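Local coordinates for protein endoglucanase (Mytilus edulis, PDB 1WC2) that hydrolyses internal beta-1,4-glucosidic bonds of cellulose and related beta-glucans, is active on soluble carboxymethylcellulose, and also shows expansin activity, at residues N7-N12 with Y125-H130; G46-A51 with D164-S169; Q54-S59 with S117-H122; C72-T77 with G92-F97; V155-E160 with P168-Y173. All coordinates share one frame; numbering follows the deposited sequence.

Interaction 1. Residues N7-N12 with Y125-H130; sequences NPRRYN and YGYELH. With ACT (acetate ion), chain B.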
# COMPACT_ATOMS: atom_id res chain seq x y z
N ASN A 7 -2.98 -9.21 -18.50
CA ASN A 7 -1.61 -9.14 -18.01
C ASN A 7 -1.04 -7.76 -18.34
O ASN A 7 -0.83 -7.45 -19.54
CB ASN A 7 -0.77 -10.23 -18.68
CG ASN A 7 0.69 -10.17 -18.28
OD1 ASN A 7 1.03 -9.68 -17.20
ND2 ASN A 7 1.56 -10.68 -19.14
N PRO A 8 -0.79 -6.91 -17.35
CA PRO A 8 -1.17 -7.07 -15.94
C PRO A 8 -2.68 -6.98 -15.77
O PRO A 8 -3.41 -6.56 -16.69
CB PRO A 8 -0.45 -5.90 -15.24
CG PRO A 8 0.18 -5.10 -16.27
CD PRO A 8 -0.10 -5.64 -17.61
N ARG A 9 -3.14 -7.31 -14.57
CA ARG A 9 -4.55 -7.35 -14.25
C ARG A 9 -5.18 -5.96 -14.29
O ARG A 9 -4.65 -5.02 -13.69
CB ARG A 9 -4.75 -7.95 -12.84
CG ARG A 9 -4.33 -9.39 -12.66
CD ARG A 9 -5.46 -10.37 -12.86
NE ARG A 9 -5.02 -11.77 -12.84
CZ ARG A 9 -5.81 -12.81 -13.03
NH1 ARG A 9 -7.11 -12.64 -13.24
NH2 ARG A 9 -5.31 -14.04 -13.02
N ARG A 10 -6.30 -5.84 -15.00
CA ARG A 10 -7.05 -4.58 -15.15
C ARG A 10 -8.54 -4.84 -14.97
O ARG A 10 -9.02 -5.97 -15.15
CB ARG A 10 -6.76 -3.95 -16.52
CG ARG A 10 -5.31 -3.50 -16.71
CD ARG A 10 -4.98 -3.07 -18.12
NE ARG A 10 -5.73 -1.91 -18.57
CZ ARG A 10 -5.41 -0.65 -18.28
NH1 ARG A 10 -4.39 -0.37 -17.49
NH2 ARG A 10 -6.15 0.33 -18.77
N TYR A 11 -9.28 -3.80 -14.64
CA TYR A 11 -10.73 -3.87 -14.41
C TYR A 11 -11.38 -2.64 -15.04
O TYR A 11 -11.14 -1.52 -14.58
CB TYR A 11 -11.00 -3.91 -12.90
CG TYR A 11 -12.45 -4.09 -12.49
CD1 TYR A 11 -13.15 -5.25 -12.81
CD2 TYR A 11 -13.10 -3.14 -11.72
CE1 TYR A 11 -14.47 -5.44 -12.39
CE2 TYR A 11 -14.42 -3.31 -11.30
CZ TYR A 11 -15.10 -4.47 -11.64
OH TYR A 11 -16.41 -4.67 -11.21
N ASN A 12 -12.16 -2.85 -16.11
CA ASN A 12 -12.87 -1.78 -16.80
C ASN A 12 -11.97 -0.57 -17.09
O ASN A 12 -12.35 0.57 -16.91
CB ASN A 12 -14.12 -1.36 -16.01
CG ASN A 12 -15.13 -2.49 -15.86
OD1 ASN A 12 -15.66 -2.72 -14.76
ND2 ASN A 12 -15.41 -3.19 -16.94
N TYR A 125 0.08 -13.43 -8.97
CA TYR A 125 -1.36 -13.38 -9.20
C TYR A 125 -1.76 -12.40 -10.32
O TYR A 125 -2.95 -12.22 -10.58
CB TYR A 125 -2.07 -13.07 -7.89
CG TYR A 125 -1.94 -14.19 -6.87
CD1 TYR A 125 -1.07 -14.08 -5.81
CD2 TYR A 125 -2.69 -15.37 -6.98
CE1 TYR A 125 -0.96 -15.10 -4.86
CE2 TYR A 125 -2.58 -16.40 -6.03
CZ TYR A 125 -1.73 -16.24 -4.98
OH TYR A 125 -1.62 -17.25 -4.04
N GLY A 126 -0.77 -11.76 -10.96
CA GLY A 126 -0.97 -10.94 -12.15
C GLY A 126 -0.98 -9.43 -11.97
O GLY A 126 -1.18 -8.71 -12.94
N TYR A 127 -0.79 -8.93 -10.75
CA TYR A 127 -0.98 -7.50 -10.47
C TYR A 127 0.30 -6.68 -10.61
O TYR A 127 1.35 -7.09 -10.10
CB TYR A 127 -1.54 -7.30 -9.05
CG TYR A 127 -2.89 -7.98 -8.85
CD1 TYR A 127 -2.98 -9.25 -8.32
CD2 TYR A 127 -4.07 -7.36 -9.25
CE1 TYR A 127 -4.21 -9.90 -8.18
CE2 TYR A 127 -5.30 -7.98 -9.11
CZ TYR A 127 -5.37 -9.26 -8.56
OH TYR A 127 -6.56 -9.94 -8.41
N GLU A 128 0.20 -5.52 -11.29
CA GLU A 128 1.39 -4.67 -11.51
C GLU A 128 1.81 -3.88 -10.26
O GLU A 128 2.92 -3.35 -10.27
CB GLU A 128 1.28 -3.76 -12.76
CG GLU A 128 0.30 -2.62 -12.69
CD GLU A 128 0.31 -1.73 -13.94
OE1 GLU A 128 1.29 -1.74 -14.73
OE2 GLU A 128 -0.67 -1.01 -14.19
N LEU A 129 0.95 -3.80 -9.24
CA LEU A 129 1.25 -3.14 -7.96
C LEU A 129 0.69 -4.01 -6.83
O LEU A 129 -0.40 -4.59 -6.97
CB LEU A 129 0.61 -1.74 -7.91
CG LEU A 129 0.76 -0.96 -6.59
CD1 LEU A 129 2.22 -0.67 -6.26
CD2 LEU A 129 -0.05 0.34 -6.67
N HIS A 130 1.42 -4.07 -5.71
CA HIS A 130 0.94 -4.67 -4.48
C HIS A 130 1.19 -3.74 -3.31
O HIS A 130 2.28 -3.17 -3.21
CB HIS A 130 1.61 -6.03 -4.21
CG HIS A 130 1.08 -6.72 -3.00
ND1 HIS A 130 -0.05 -7.51 -3.05
CD2 HIS A 130 1.48 -6.70 -1.71
CE1 HIS A 130 -0.32 -7.95 -1.83
NE2 HIS A 130 0.60 -7.48 -1.00
C ACT B . -8.13 -1.81 -21.23
O ACT B . -7.72 -2.76 -20.52
OXT ACT B . -8.04 -0.65 -20.78
CH3 ACT B . -8.70 -2.04 -22.60
O HOH W 1 -2.36 -4.93 -12.20
O HOH W 2 -2.18 -1.91 -16.57
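R9 lays the aliphatic part of its side chain on Y127 while its backbone bonds to G126, and this is the close-packed half of the contact. CG of R9 sits over one face of the Y127 ring, 4.0 Å from the centroid and 15° off the ring normal, a CH-pi contact. The chain bends at chi2 (-94°), which turns the guanidinium off the ring toward G126 and Y125. There R9 NE makes a weak bond to Y125 O (3.1 Å), and NH1 is bonded to the carbonyl of C4. G126 suits its place twice over: its positive phi is easy for a residue without CB, and the R9 chain lies where a CB would point. Next to it R9 N donates to G126 O at 2.9 Å. P8, which follows a cis peptide bond, packs its CB against E128 CB at 3.7 Å.

The outer side is looser and wet. One water joins R9 O to E128 N. R10 holds an acetate, probably from the crystallisation liquor, at the edge of its guanidinium and in its plane, NE to O and NH2 to OXT, each 2.9 Å. A second water spans R10 NH1 and E128 OE2, which stay 5.0 Å apart; these opposite charges thus meet through water and not as a direct salt bridge, the carboxylate being held also by S15 and G120.

Interaction 2. Residues G46-A51 with D164-S169; sequences GSFVAA and DHRTPS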
# COMPACT_ATOMS: atom_id res chain seq x y z
N GLY A 46 -2.03 3.74 13.84
CA GLY A 46 -3.46 3.85 13.66
C GLY A 46 -3.84 4.50 12.33
O GLY A 46 -5.02 4.69 12.08
N SER A 47 -2.86 4.83 11.48
CA SER A 47 -3.13 5.49 10.20
C SER A 47 -3.33 4.50 9.05
O SER A 47 -3.00 3.32 9.17
CB SER A 47 -1.97 6.41 9.83
OG SER A 47 -1.95 7.55 10.67
N PHE A 48 -3.90 5.01 7.95
CA PHE A 48 -3.96 4.30 6.69
C PHE A 48 -2.62 4.51 5.97
O PHE A 48 -2.40 5.51 5.26
CB PHE A 48 -5.15 4.77 5.84
CG PHE A 48 -6.51 4.28 6.34
CD1 PHE A 48 -7.60 5.15 6.36
CD2 PHE A 48 -6.71 2.95 6.72
CE1 PHE A 48 -8.86 4.70 6.78
CE2 PHE A 48 -7.98 2.52 7.14
CZ PHE A 48 -9.05 3.40 7.15
N VAL A 49 -1.70 3.58 6.23
CA VAL A 49 -0.37 3.56 5.64
C VAL A 49 -0.08 2.19 5.04
O VAL A 49 -0.73 1.20 5.39
CB VAL A 49 0.73 3.97 6.67
CG1 VAL A 49 0.52 5.43 7.10
CG2 VAL A 49 0.78 3.03 7.87
N ALA A 50 0.90 2.16 4.15
CA ALA A 50 1.19 0.98 3.36
C ALA A 50 2.67 0.79 3.10
O ALA A 50 3.45 1.74 3.08
CB ALA A 50 0.46 1.05 2.03
N ALA A 51 3.05 -0.46 2.87
CA ALA A 51 4.34 -0.83 2.31
C ALA A 51 4.13 -1.17 0.83
O ALA A 51 3.32 -2.04 0.50
CB ALA A 51 4.93 -2.02 3.06
N ASP A 164 -10.93 11.63 5.99
CA ASP A 164 -10.62 10.62 6.99
C ASP A 164 -9.23 10.90 7.54
O ASP A 164 -8.23 10.71 6.85
CB ASP A 164 -10.71 9.21 6.39
CG ASP A 164 -10.75 8.11 7.45
OD1 ASP A 164 -10.07 8.23 8.49
OD2 ASP A 164 -11.45 7.10 7.27
N HIS A 165 -9.19 11.34 8.80
CA HIS A 165 -7.95 11.79 9.41
C HIS A 165 -6.92 10.67 9.52
O HIS A 165 -5.75 10.95 9.71
CB HIS A 165 -8.20 12.43 10.78
CG HIS A 165 -9.05 13.66 10.73
ND1 HIS A 165 -9.75 14.12 11.83
CD2 HIS A 165 -9.32 14.53 9.73
CE1 HIS A 165 -10.42 15.21 11.51
NE2 HIS A 165 -10.17 15.49 10.24
N ARG A 166 -7.34 9.41 9.41
CA ARG A 166 -6.41 8.28 9.41
C ARG A 166 -5.47 8.30 8.21
O ARG A 166 -4.40 7.76 8.29
CB ARG A 166 -7.16 6.94 9.50
CG ARG A 166 -7.80 6.69 10.86
CD ARG A 166 -8.68 5.46 10.92
NE ARG A 166 -9.83 5.56 10.03
CZ ARG A 166 -10.78 4.63 9.91
NH1 ARG A 166 -10.74 3.52 10.64
NH2 ARG A 166 -11.79 4.82 9.06
N THR A 167 -5.88 8.90 7.09
CA THR A 167 -4.93 9.11 5.97
C THR A 167 -4.00 10.25 6.37
O THR A 167 -4.49 11.36 6.57
CB THR A 167 -5.68 9.50 4.69
OG1 THR A 167 -6.55 8.44 4.27
CG2 THR A 167 -4.72 9.77 3.53
N PRO A 168 -2.70 10.03 6.51
CA PRO A 168 -1.80 11.12 6.92
C PRO A 168 -1.77 12.28 5.93
O PRO A 168 -1.89 12.09 4.72
CB PRO A 168 -0.43 10.44 7.01
CG PRO A 168 -0.75 9.00 7.24
CD PRO A 168 -1.95 8.76 6.36
N SER A 169 -1.58 13.49 6.46
CA SER A 169 -1.38 14.69 5.67
C SER A 169 0.05 14.83 5.16
O SER A 169 0.98 14.17 5.65
CB SER A 169 -1.71 15.92 6.53
OG SER A 169 -0.77 16.02 7.57
O HOH W 3 -3.22 10.18 10.35
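The double-psi beta-barrel of this family 45 enzyme is joined here, at the start of strand 49-53, by the turn that follows helix 157-163. F48 N donates to R166 O (2.8 Å), from well above the carbonyl plane. The side chains of the same two residues also meet: CZ of F48 lies 3.5 Å from CZ of R166, above the centre of the guanidinium face, with the two planes 48° apart, while R166 CD lies over one face of the F48 ring. D164 binds the guanidinium in its own plane, receiving it side-on, NE to OD1 and NH2 to OD2 (2.9 Å), both on syn lone pairs.

D164 opens a type I turn that ends at T167, and its OD1 also accepts from R166 N (3.1 Å), which makes an Asx turn. CG of D164 is placed for this beside its own carbonyl carbon (chi1 -165°). Its OD2 meets the F48 ring at the edge, 3.6 Å from CE1, and has a further salt bridge to K95. Beyond the turn, the rigid ring of P168 brings CG within 3.8 Å of V49 CG1. A water links S47 OG, also bonded to W43, with H165 O.

Interaction 3. Residues Q54-S59 with S117-H122; sequences QMYFDS and SQYGGH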
# COMPACT_ATOMS: atom_id res chain seq x y z
N GLN A 54 8.49 -3.54 -4.14
CA GLN A 54 9.81 -2.93 -4.36
C GLN A 54 9.89 -2.01 -5.58
O GLN A 54 10.36 -0.88 -5.45
CB GLN A 54 10.89 -4.02 -4.47
CG GLN A 54 12.28 -3.49 -4.91
CD GLN A 54 12.98 -2.63 -3.85
OE1 GLN A 54 13.50 -3.17 -2.86
NE2 GLN A 54 13.01 -1.31 -4.04
N MET A 55 9.53 -2.49 -6.76
CA MET A 55 9.77 -1.67 -7.95
C MET A 55 8.90 -0.40 -7.99
O MET A 55 9.31 0.61 -8.57
CB MET A 55 9.57 -2.48 -9.22
CG MET A 55 10.77 -3.32 -9.60
SD MET A 55 12.16 -2.29 -10.10
CE MET A 55 11.67 -1.51 -11.34
N TYR A 56 7.74 -0.43 -7.34
CA TYR A 56 6.95 0.79 -7.15
C TYR A 56 7.53 1.71 -6.06
O TYR A 56 7.59 2.94 -6.23
CB TYR A 56 5.46 0.51 -6.88
CG TYR A 56 4.65 1.78 -7.08
CD1 TYR A 56 4.29 2.20 -8.36
CD2 TYR A 56 4.32 2.63 -6.01
CE1 TYR A 56 3.63 3.39 -8.59
CE2 TYR A 56 3.64 3.84 -6.23
CZ TYR A 56 3.30 4.21 -7.53
OH TYR A 56 2.65 5.40 -7.79
N PHE A 57 7.97 1.13 -4.96
CA PHE A 57 8.66 1.90 -3.92
C PHE A 57 9.80 2.73 -4.52
O PHE A 57 9.95 3.94 -4.25
CB PHE A 57 9.16 0.94 -2.83
CG PHE A 57 9.91 1.61 -1.70
CD1 PHE A 57 9.22 2.18 -0.64
CD2 PHE A 57 11.29 1.68 -1.71
CE1 PHE A 57 9.92 2.80 0.40
CE2 PHE A 57 11.99 2.30 -0.67
CZ PHE A 57 11.31 2.87 0.37
N ASP A 58 10.61 2.07 -5.34
CA ASP A 58 11.74 2.69 -6.02
C ASP A 58 12.21 1.81 -7.18
O ASP A 58 12.66 0.68 -6.97
CB ASP A 58 12.92 2.91 -5.07
CG ASP A 58 13.92 3.85 -5.67
OD1 ASP A 58 14.92 3.36 -6.27
OD2 ASP A 58 13.73 5.09 -5.60
N SER A 59 12.13 2.34 -8.40
CA SER A 59 12.47 1.56 -9.59
C SER A 59 13.97 1.27 -9.69
O SER A 59 14.37 0.33 -10.40
CB SER A 59 12.00 2.28 -10.85
OG SER A 59 12.76 3.44 -11.05
N SER A 117 9.30 -4.63 -12.87
CA SER A 117 9.39 -3.24 -13.31
C SER A 117 8.37 -2.41 -12.54
O SER A 117 7.45 -2.96 -11.92
CB SER A 117 9.14 -3.17 -14.82
OG SER A 117 7.90 -3.77 -15.15
N GLN A 118 8.53 -1.09 -12.56
CA GLN A 118 7.65 -0.20 -11.80
C GLN A 118 6.22 -0.24 -12.30
O GLN A 118 5.28 -0.22 -11.49
CB GLN A 118 8.18 1.24 -11.80
CG GLN A 118 7.31 2.18 -10.94
CD GLN A 118 8.02 3.45 -10.50
OE1 GLN A 118 7.88 4.51 -11.14
NE2 GLN A 118 8.79 3.36 -9.43
N TYR A 119 6.07 -0.28 -13.62
CA TYR A 119 4.77 -0.46 -14.28
C TYR A 119 4.89 -1.64 -15.26
O TYR A 119 5.97 -1.97 -15.72
CB TYR A 119 4.33 0.81 -15.04
CG TYR A 119 4.30 2.06 -14.19
CD1 TYR A 119 5.39 2.91 -14.13
CD2 TYR A 119 3.20 2.38 -13.40
CE1 TYR A 119 5.40 4.04 -13.33
CE2 TYR A 119 3.19 3.51 -12.59
CZ TYR A 119 4.30 4.33 -12.56
OH TYR A 119 4.30 5.45 -11.75
N GLY A 120 3.76 -2.25 -15.60
CA GLY A 120 3.69 -3.25 -16.65
C GLY A 120 4.12 -4.65 -16.27
O GLY A 120 4.01 -5.56 -17.09
N GLY A 121 4.66 -4.82 -15.06
CA GLY A 121 5.02 -6.14 -14.55
C GLY A 121 3.89 -6.83 -13.82
O GLY A 121 2.75 -6.40 -13.88
N HIS A 122 4.21 -7.91 -13.11
CA HIS A 122 3.17 -8.69 -12.43
C HIS A 122 3.77 -9.45 -11.25
O HIS A 122 4.90 -9.94 -11.32
CB HIS A 122 2.50 -9.67 -13.43
CG HIS A 122 3.49 -10.60 -14.07
ND1 HIS A 122 4.22 -10.26 -15.19
CD2 HIS A 122 3.94 -11.82 -13.68
CE1 HIS A 122 5.06 -11.23 -15.48
NE2 HIS A 122 4.90 -12.20 -14.59
O HOH W 4 2.22 6.33 -10.31
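Q118 runs its extended side chain across the end of helix 54-57, approaching the Y56 ring obliquely, CG 4.0 Å from CD1 of Y56, with amide and ring planes 51° apart. CG stands opposite the backbone N (chi1 -177°), and from there the chain carries NE2 to the carbonyl of M55. The bond is 2.9 Å long and nearly straight (161°), lying in the carbonyl plane and close to the amide's own plane. A long amide suits this place because it can reach the helix backbone and still has a second N-H to give.

M55 sets its CB 3.5 Å from S117 O. Y56 CE1 also lies 4.0 Å from Y119 CE2, and one water joins the two hydroxyls; Y56 OH also bonds Q71.

The Q118 amide nitrogen thus serves two acceptors, M55 O and Q67 OE1, and so ties a carbonyl of the helix and the side chain of Q67 to the 117-122 loop.

Interaction 4. Residues C72-T77 with G92-F97; sequences CIKLTT and GLSKTF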
# COMPACT_ATOMS: atom_id res chain seq x y z
N CYS A 72 0.43 9.27 -1.67
CA CYS A 72 -0.86 8.69 -1.31
C CYS A 72 -1.53 8.02 -2.50
O CYS A 72 -1.56 8.57 -3.62
CB CYS A 72 -1.78 9.75 -0.69
SG CYS A 72 -1.25 10.22 0.99
N ILE A 73 -2.06 6.83 -2.23
CA ILE A 73 -2.73 5.98 -3.20
C ILE A 73 -4.15 5.71 -2.73
O ILE A 73 -4.36 5.16 -1.65
CB ILE A 73 -1.99 4.61 -3.35
CG1 ILE A 73 -0.50 4.79 -3.64
CG2 ILE A 73 -2.72 3.74 -4.39
CD1 ILE A 73 -0.21 5.41 -4.94
N LYS A 74 -5.13 6.10 -3.54
CA LYS A 74 -6.54 5.81 -3.28
C LYS A 74 -6.90 4.47 -3.89
O LYS A 74 -6.73 4.26 -5.10
CB LYS A 74 -7.42 6.92 -3.86
CG LYS A 74 -8.91 6.73 -3.58
CD LYS A 74 -9.75 7.89 -4.10
CE LYS A 74 -11.25 7.68 -3.84
NZ LYS A 74 -12.05 8.74 -4.52
N LEU A 75 -7.36 3.55 -3.04
CA LEU A 75 -7.77 2.21 -3.45
C LEU A 75 -9.28 2.12 -3.48
O LEU A 75 -9.94 2.58 -2.54
CB LEU A 75 -7.22 1.17 -2.47
CG LEU A 75 -5.70 1.06 -2.37
CD1 LEU A 75 -5.34 -0.08 -1.41
CD2 LEU A 75 -5.07 0.83 -3.73
N THR A 76 -9.83 1.52 -4.53
CA THR A 76 -11.26 1.26 -4.66
C THR A 76 -11.48 -0.24 -4.82
O THR A 76 -10.85 -0.87 -5.68
CB THR A 76 -11.82 2.02 -5.88
OG1 THR A 76 -11.62 3.43 -5.69
CG2 THR A 76 -13.33 1.80 -6.02
N THR A 77 -12.35 -0.84 -4.01
CA THR A 77 -12.56 -2.29 -4.08
C THR A 77 -13.30 -2.66 -5.35
O THR A 77 -14.23 -1.96 -5.79
CB THR A 77 -13.34 -2.81 -2.86
OG1 THR A 77 -14.61 -2.16 -2.80
CG2 THR A 77 -12.59 -2.51 -1.56
N GLY A 92 -16.76 -0.91 -4.60
CA GLY A 92 -16.84 0.54 -4.63
C GLY A 92 -16.49 1.25 -3.34
O GLY A 92 -16.61 2.48 -3.28
N LEU A 93 -16.05 0.51 -2.33
CA LEU A 93 -15.53 1.11 -1.11
C LEU A 93 -14.15 1.67 -1.40
O LEU A 93 -13.40 1.11 -2.21
CB LEU A 93 -15.43 0.09 0.01
CG LEU A 93 -16.73 -0.60 0.43
CD1 LEU A 93 -16.44 -1.64 1.49
CD2 LEU A 93 -17.73 0.41 0.95
N SER A 94 -13.79 2.77 -0.75
CA SER A 94 -12.50 3.38 -1.01
C SER A 94 -11.90 4.14 0.16
O SER A 94 -12.59 4.90 0.85
CB SER A 94 -12.59 4.34 -2.21
OG SER A 94 -13.30 5.51 -1.87
N LYS A 95 -10.59 3.96 0.33
CA LYS A 95 -9.80 4.71 1.30
C LYS A 95 -8.44 5.00 0.67
O LYS A 95 -8.03 4.32 -0.29
CB LYS A 95 -9.59 3.91 2.60
CG LYS A 95 -10.83 3.72 3.48
CD LYS A 95 -11.39 5.02 4.01
CE LYS A 95 -12.53 4.79 5.00
NZ LYS A 95 -13.21 6.06 5.39
N THR A 96 -7.73 5.98 1.22
CA THR A 96 -6.43 6.41 0.73
C THR A 96 -5.33 6.08 1.75
O THR A 96 -5.47 6.34 2.96
CB THR A 96 -6.47 7.91 0.43
OG1 THR A 96 -7.34 8.16 -0.69
CG2 THR A 96 -5.10 8.46 0.01
N PHE A 97 -4.23 5.52 1.24
CA PHE A 97 -3.11 5.05 2.04
C PHE A 97 -1.84 5.80 1.66
O PHE A 97 -1.53 5.93 0.48
CB PHE A 97 -2.91 3.54 1.83
CG PHE A 97 -4.09 2.71 2.25
CD1 PHE A 97 -5.19 2.59 1.41
CD2 PHE A 97 -4.13 2.07 3.48
CE1 PHE A 97 -6.31 1.87 1.80
CE2 PHE A 97 -5.25 1.34 3.87
CZ PHE A 97 -6.34 1.24 3.02
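I73 and F97 exchange two backbone hydrogen bonds: I73 N to F97 O and F97 N to I73 O, both 2.9 Å and almost straight. Two residues on, L75 N gives to K95 O at 2.9 Å, while the return bond from K95 N to L75 O is stretched to 3.3 Å and bent to 141°. T77 N then donates to L93 O, and T77 O accepts from G92 N (3.0 Å). K74 and T96, like T76 and S94, form non-hydrogen-bonded pairs; the backbones of C72, K74 and T76 bond instead to strand 148-155.

The two strands run antiparallel, at 161°, and strand 72-78 is thereby bonded along both edges within the mixed sheet of the double-psi beta-barrel. On the face of L75 and F97 the side chains cross at about a right angle, L75 CD1 reaching F97 CE1 at 3.9 Å, where apolar residues suit a buried side that L131 and L133 also line. K95 on this face sends its NZ to D164. The other face is more polar, and there K74 lays CB by T96 OG1.

T77 OG1 accepts from L93 N (3.1 Å) and is also bonded to R90 O, so a threonine here serves both as acceptor and as donor. G92, just before strand 94-100, has a positive phi, easy for glycine.

Interaction 5. Residues V155-E160 with P168-Y173; sequences VNCDSE and PSNSMY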
# COMPACT_ATOMS: atom_id res chain seq x y z
N VAL A 155 -3.33 10.28 -5.49
CA VAL A 155 -4.13 11.42 -5.04
C VAL A 155 -3.32 12.30 -4.08
O VAL A 155 -2.28 11.89 -3.56
CB VAL A 155 -5.43 10.96 -4.33
CG1 VAL A 155 -6.36 10.24 -5.31
CG2 VAL A 155 -5.13 10.07 -3.13
N ASN A 156 -3.80 13.52 -3.85
CA ASN A 156 -3.23 14.45 -2.88
C ASN A 156 -3.60 14.02 -1.47
O ASN A 156 -4.77 13.87 -1.14
CB ASN A 156 -3.77 15.86 -3.15
CG ASN A 156 -3.09 16.93 -2.32
OD1 ASN A 156 -3.11 16.88 -1.10
ND2 ASN A 156 -2.50 17.90 -2.98
N CYS A 157 -2.58 13.79 -0.63
CA CYS A 157 -2.79 13.34 0.74
C CYS A 157 -3.69 14.28 1.56
O CYS A 157 -4.50 13.82 2.36
CB CYS A 157 -1.43 13.23 1.45
SG CYS A 157 -0.27 12.02 0.76
N ASP A 158 -3.50 15.58 1.39
CA ASP A 158 -4.26 16.55 2.19
C ASP A 158 -5.76 16.48 1.92
O ASP A 158 -6.57 16.53 2.86
CB ASP A 158 -3.76 17.96 1.94
CG ASP A 158 -2.38 18.21 2.49
OD1 ASP A 158 -1.99 17.54 3.47
OD2 ASP A 158 -1.61 19.05 1.99
N SER A 159 -6.13 16.34 0.65
CA SER A 159 -7.53 16.26 0.26
C SER A 159 -8.22 15.07 0.92
O SER A 159 -9.35 15.18 1.40
CB SER A 159 -7.68 16.17 -1.26
OG SER A 159 -7.06 17.29 -1.87
N GLU A 160 -7.53 13.93 0.95
CA GLU A 160 -8.09 12.72 1.52
C GLU A 160 -8.04 12.71 3.06
O GLU A 160 -8.96 12.19 3.70
CB GLU A 160 -7.40 11.50 0.90
CG GLU A 160 -7.57 11.44 -0.61
CD GLU A 160 -9.02 11.41 -1.08
OE1 GLU A 160 -9.90 10.90 -0.34
OE2 GLU A 160 -9.29 11.89 -2.19
N PRO A 168 -2.70 10.03 6.51
CA PRO A 168 -1.80 11.12 6.92
C PRO A 168 -1.77 12.28 5.93
O PRO A 168 -1.89 12.09 4.72
CB PRO A 168 -0.43 10.44 7.01
CG PRO A 168 -0.75 9.00 7.24
CD PRO A 168 -1.95 8.76 6.36
N SER A 169 -1.58 13.49 6.46
CA SER A 169 -1.38 14.69 5.67
C SER A 169 0.05 14.83 5.16
O SER A 169 0.98 14.17 5.65
CB SER A 169 -1.71 15.92 6.53
OG SER A 169 -0.77 16.02 7.57
N ASN A 170 0.25 15.70 4.19
CA ASN A 170 1.59 16.04 3.74
C ASN A 170 2.46 16.60 4.88
O ASN A 170 3.65 16.31 4.94
CB ASN A 170 1.55 17.00 2.55
CG ASN A 170 0.97 16.35 1.29
OD1 ASN A 170 1.31 15.20 0.96
ND2 ASN A 170 0.10 17.07 0.59
N SER A 171 1.87 17.40 5.76
CA SER A 171 2.57 17.91 6.94
C SER A 171 3.14 16.77 7.80
O SER A 171 4.26 16.85 8.28
CB SER A 171 1.64 18.77 7.79
OG SER A 171 2.24 19.12 9.03
N MET A 172 2.35 15.73 8.01
CA MET A 172 2.80 14.56 8.75
C MET A 172 3.98 13.88 8.06
O MET A 172 4.96 13.53 8.73
CB MET A 172 1.65 13.59 8.99
CG MET A 172 0.64 14.16 10.00
SD MET A 172 -0.99 13.43 9.96
CE MET A 172 -0.64 12.09 10.58
N TYR A 173 3.90 13.71 6.74
CA TYR A 173 5.03 13.11 6.02
C TYR A 173 6.31 13.98 6.18
O TYR A 173 7.43 13.45 6.19
CB TYR A 173 4.71 12.85 4.54
CG TYR A 173 5.91 12.22 3.86
CD1 TYR A 173 6.37 10.95 4.24
CD2 TYR A 173 6.64 12.91 2.90
CE1 TYR A 173 7.51 10.40 3.67
CE2 TYR A 173 7.78 12.36 2.33
CZ TYR A 173 8.21 11.10 2.73
OH TYR A 173 9.34 10.53 2.21
O HOH W 5 0.18 14.47 -1.60
O HOH W 6 -0.44 19.15 5.16
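D158 points its carboxylate at the first turn of helix 170-173, a side-chain bridge between two short helices that each begin with an N-cap. OD1 takes the backbone N of N170 (3.0 Å) on its syn side, tilted out of the carboxylate plane. OD2 takes N170 ND2 at the same length in a weaker, bent bond (142°). The side chains cross at about a right angle, and the carboxylate and amide planes are 70° apart. An acid suits this position, since helix N-termini carry unpaired N-H groups and a partial positive charge that probably favours the anion; a water extends OD1 to S171 N.

The N170 amide's OD1 faces C157, 3.4 Å from its CB, and shares a water with C157 N, while C157 itself is disulfide-bonded to C72. N156 OD1 accepts from D158 N (2.8 Å) in the carbonyl plane, next to the acid that does the bridging. S169, the other small polar cap, uses OG to accept from M172 N at 3.2 Å; in this capping box the return bond is a weak one, from S169 N to M172 SD at 3.5 Å.

From the N terminus, 7-12 returns to 125-130 in interaction 1, closing a loop that contains interactions 3 and 4. Segment 46-51 starts within that loop and ends with 164-169, so interaction 2 crosses interaction 1 and likewise encloses interactions 3 and 4. Interaction 3 follows directly on strand 49-53 and encloses interaction 4, the antiparallel pair 72-77 with 92-97. Interaction 5 comes last, sharing P168 and S169 with interaction 2. The C72-C157 disulfide and a bond from V155 N to C72 O join interaction 5 to interaction 4, while K95 and T96 reach the turn of interaction 2. Far from that turn, E128 bonds G120, tying interaction 1 to interaction 3.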